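Local atomic coordinates of beta-Lactamase/D-Alanine Carboxypeptidase (Pseudomonas syringae pv. tomato, PDB entry 5EVI), a protein that probably hydrolyses beta-lactams to substituted beta-amino acids as a class C beta-lactamase, a serine enzyme of antibiotic resistance. Residues T150-A155 / M269-A274. Sequence-based numbering, arbitrary orientation.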
loop_
_atom_site.group_PDB
_atom_site.type_symbol
_atom_site.label_atom_id
_atom_site.label_comp_id
_atom_site.label_asym_id
_atom_site.label_seq_id
_atom_site.Cartn_x
_atom_site.Cartn_y
_atom_site.Cartn_z
ATOM N N THR D 150 21.534 4.190 2.601
ATOM C CA THR D 150 22.049 5.554 2.695
ATOM C C THR D 150 21.101 6.553 2.066
ATOM O O THR D 150 21.092 7.720 2.438
ATOM C CB THR D 150 23.436 5.670 2.049
ATOM O OG1 THR D 150 23.352 5.354 0.661
ATOM C CG2 THR D 150 24.407 4.696 2.707
ATOM N N HIS D 151 20.305 6.102 1.096
ATOM C CA HIS D 151 19.290 6.952 0.479
ATOM C C HIS D 151 18.010 6.154 0.249
ATOM O O HIS D 151 18.001 4.922 0.402
ATOM C CB HIS D 151 19.802 7.560 -0.829
ATOM C CG HIS D 151 20.999 8.456 -0.671
ATOM N ND1 HIS D 151 22.276 7.970 -0.473
ATOM C CD2 HIS D 151 21.111 9.804 -0.704
ATOM C CE1 HIS D 151 23.121 8.981 -0.388
ATOM N NE2 HIS D 151 22.442 10.106 -0.527
ATOM N N ARG D 152 16.940 6.869 -0.087
ATOM C CA ARG D 152 15.618 6.281 -0.299
ATOM C C ARG D 152 15.020 6.797 -1.613
ATOM O O ARG D 152 14.816 8.006 -1.773
ATOM C CB ARG D 152 14.713 6.607 0.885
ATOM C CG ARG D 152 13.391 5.812 0.946
ATOM C CD ARG D 152 12.294 6.519 0.176
ATOM N NE ARG D 152 10.944 6.117 0.578
ATOM C CZ ARG D 152 9.824 6.653 0.084
ATOM N NH1 ARG D 152 9.868 7.630 -0.824
ATOM N NH2 ARG D 152 8.643 6.210 0.513
ATOM N N THR D 153 14.721 5.859 -2.512
ATOM C CA THR D 153 14.193 6.138 -3.835
ATOM C C THR D 153 13.003 5.206 -4.062
ATOM O O THR D 153 13.155 4.024 -4.333
ATOM C CB THR D 153 15.302 5.955 -4.888
ATOM O OG1 THR D 153 16.411 6.748 -4.484
ATOM C CG2 THR D 153 14.872 6.391 -6.273
ATOM N N TYR D 154 11.813 5.758 -3.896
ATOM C CA TYR D 154 10.563 4.999 -4.077
ATOM C C TYR D 154 10.546 4.407 -5.492
ATOM O O TYR D 154 10.743 5.144 -6.452
ATOM C CB TYR D 154 9.386 5.935 -3.892
ATOM C CG TYR D 154 8.040 5.270 -3.856
ATOM C CD1 TYR D 154 7.537 4.773 -2.658
ATOM C CD2 TYR D 154 7.240 5.174 -5.004
ATOM C CE1 TYR D 154 6.292 4.183 -2.590
ATOM C CE2 TYR D 154 5.981 4.586 -4.948
ATOM C CZ TYR D 154 5.514 4.087 -3.736
ATOM O OH TYR D 154 4.268 3.495 -3.655
ATOM N N ALA D 155 10.356 3.098 -5.629
ATOM C CA ALA D 155 10.337 2.478 -6.966
ATOM C C ALA D 155 9.485 1.201 -7.093
ATOM O O ALA D 155 9.416 0.399 -6.163
ATOM C CB ALA D 155 11.773 2.211 -7.429
HETATM N N MSE D 269 9.562 11.262 8.141
HETATM C CA MSE D 269 8.846 9.997 7.961
HETATM C C MSE D 269 9.728 8.850 8.369
HETATM O O MSE D 269 10.922 8.857 8.097
HETATM C CB MSE D 269 8.471 9.932 6.476
HETATM C CG MSE D 269 8.131 8.550 5.950
HETATM SE SE MSE D 269 7.679 8.922 4.085
HETATM C CE MSE D 269 9.415 8.342 3.375
ATOM N N THR D 270 9.145 7.854 9.038
ATOM C CA THR D 270 9.809 6.581 9.295
ATOM C C THR D 270 9.347 5.647 8.177
ATOM O O THR D 270 8.148 5.552 7.932
ATOM C CB THR D 270 9.433 6.028 10.695
ATOM O OG1 THR D 270 10.039 6.840 11.707
ATOM C CG2 THR D 270 9.903 4.581 10.883
ATOM N N GLN D 271 10.303 5.003 7.490
ATOM C CA GLN D 271 10.008 4.013 6.437
ATOM C C GLN D 271 9.876 2.612 7.031
ATOM O O GLN D 271 10.838 2.097 7.639
ATOM C CB GLN D 271 11.120 4.000 5.367
ATOM C CG GLN D 271 10.884 3.021 4.210
ATOM C CD GLN D 271 9.694 3.422 3.354
ATOM O OE1 GLN D 271 9.648 4.540 2.851
ATOM N NE2 GLN D 271 8.718 2.533 3.211
ATOM N N ASP D 272 8.715 1.978 6.822
ATOM C CA ASP D 272 8.500 0.570 7.196
ATOM C C ASP D 272 8.683 -0.311 5.952
ATOM O O ASP D 272 9.306 0.135 4.967
ATOM C CB ASP D 272 7.114 0.396 7.839
ATOM C CG ASP D 272 6.871 1.350 8.994
ATOM O OD1 ASP D 272 7.809 2.127 9.371
ATOM O OD2 ASP D 272 5.740 1.317 9.540
ATOM N N LEU D 273 8.202 -1.547 5.990
ATOM C CA LEU D 273 8.151 -2.388 4.798
ATOM C C LEU D 273 6.884 -2.035 4.016
ATOM O O LEU D 273 5.773 -2.446 4.372
ATOM C CB LEU D 273 8.208 -3.875 5.165
ATOM C CG LEU D 273 8.898 -4.713 4.092
ATOM C CD1 LEU D 273 10.399 -4.485 4.109
ATOM C CD2 LEU D 273 8.588 -6.189 4.234
ATOM N N ALA D 274 7.070 -1.201 3.000
ATOM C CA ALA D 274 5.997 -0.569 2.217
ATOM C C ALA D 274 5.198 0.501 3.017
ATOM O O ALA D 274 5.044 1.628 2.538
ATOM C CB ALA D 274 5.088 -1.606 1.558
#
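Arg152 takes hold of Gln271 side-on, with two nitrogens converging on one oxygen. Arg152 NE lies 3.1 Å from Gln271 OE1, and Arg152 NH2 3.0 Å from it; both bonds are clearly bent. The oxygen sits at the guanidinium edge, in its plane, and the amide is turned 33° from that plane. NE approaches from above the carbonyl plane, NH2 only slightly tilted from it. The other end of the amide is satisfied locally: Gln271 NE2 donates to Asp272 O at 3.0 Å, consistent with the amide being turned so that OE1 faces the arginine. Met269, modelled as selenomethionine, covers one guanidinium face, its CE 3.7 Å from Arg152 NH2; a bend at chi3 (101°) swings that methyl over the rim. Strand 151-152 edges the antiparallel sheet that holds strand 269-271, with strands 262-266 and 299-308 between them. Two residues on from Arg152, Tyr154 OH hydrogen-bonds to Ser68, Lys71 and Lys318, a pattern consistent with the active site of serine beta-lactamases. A salt bridge from NH2 to Glu276 probably balances the buried guanidinium's charge, while Gln271 OE1 satisfies NE and shares NH2, tying the segment that leads to Tyr154 to strand 269-271.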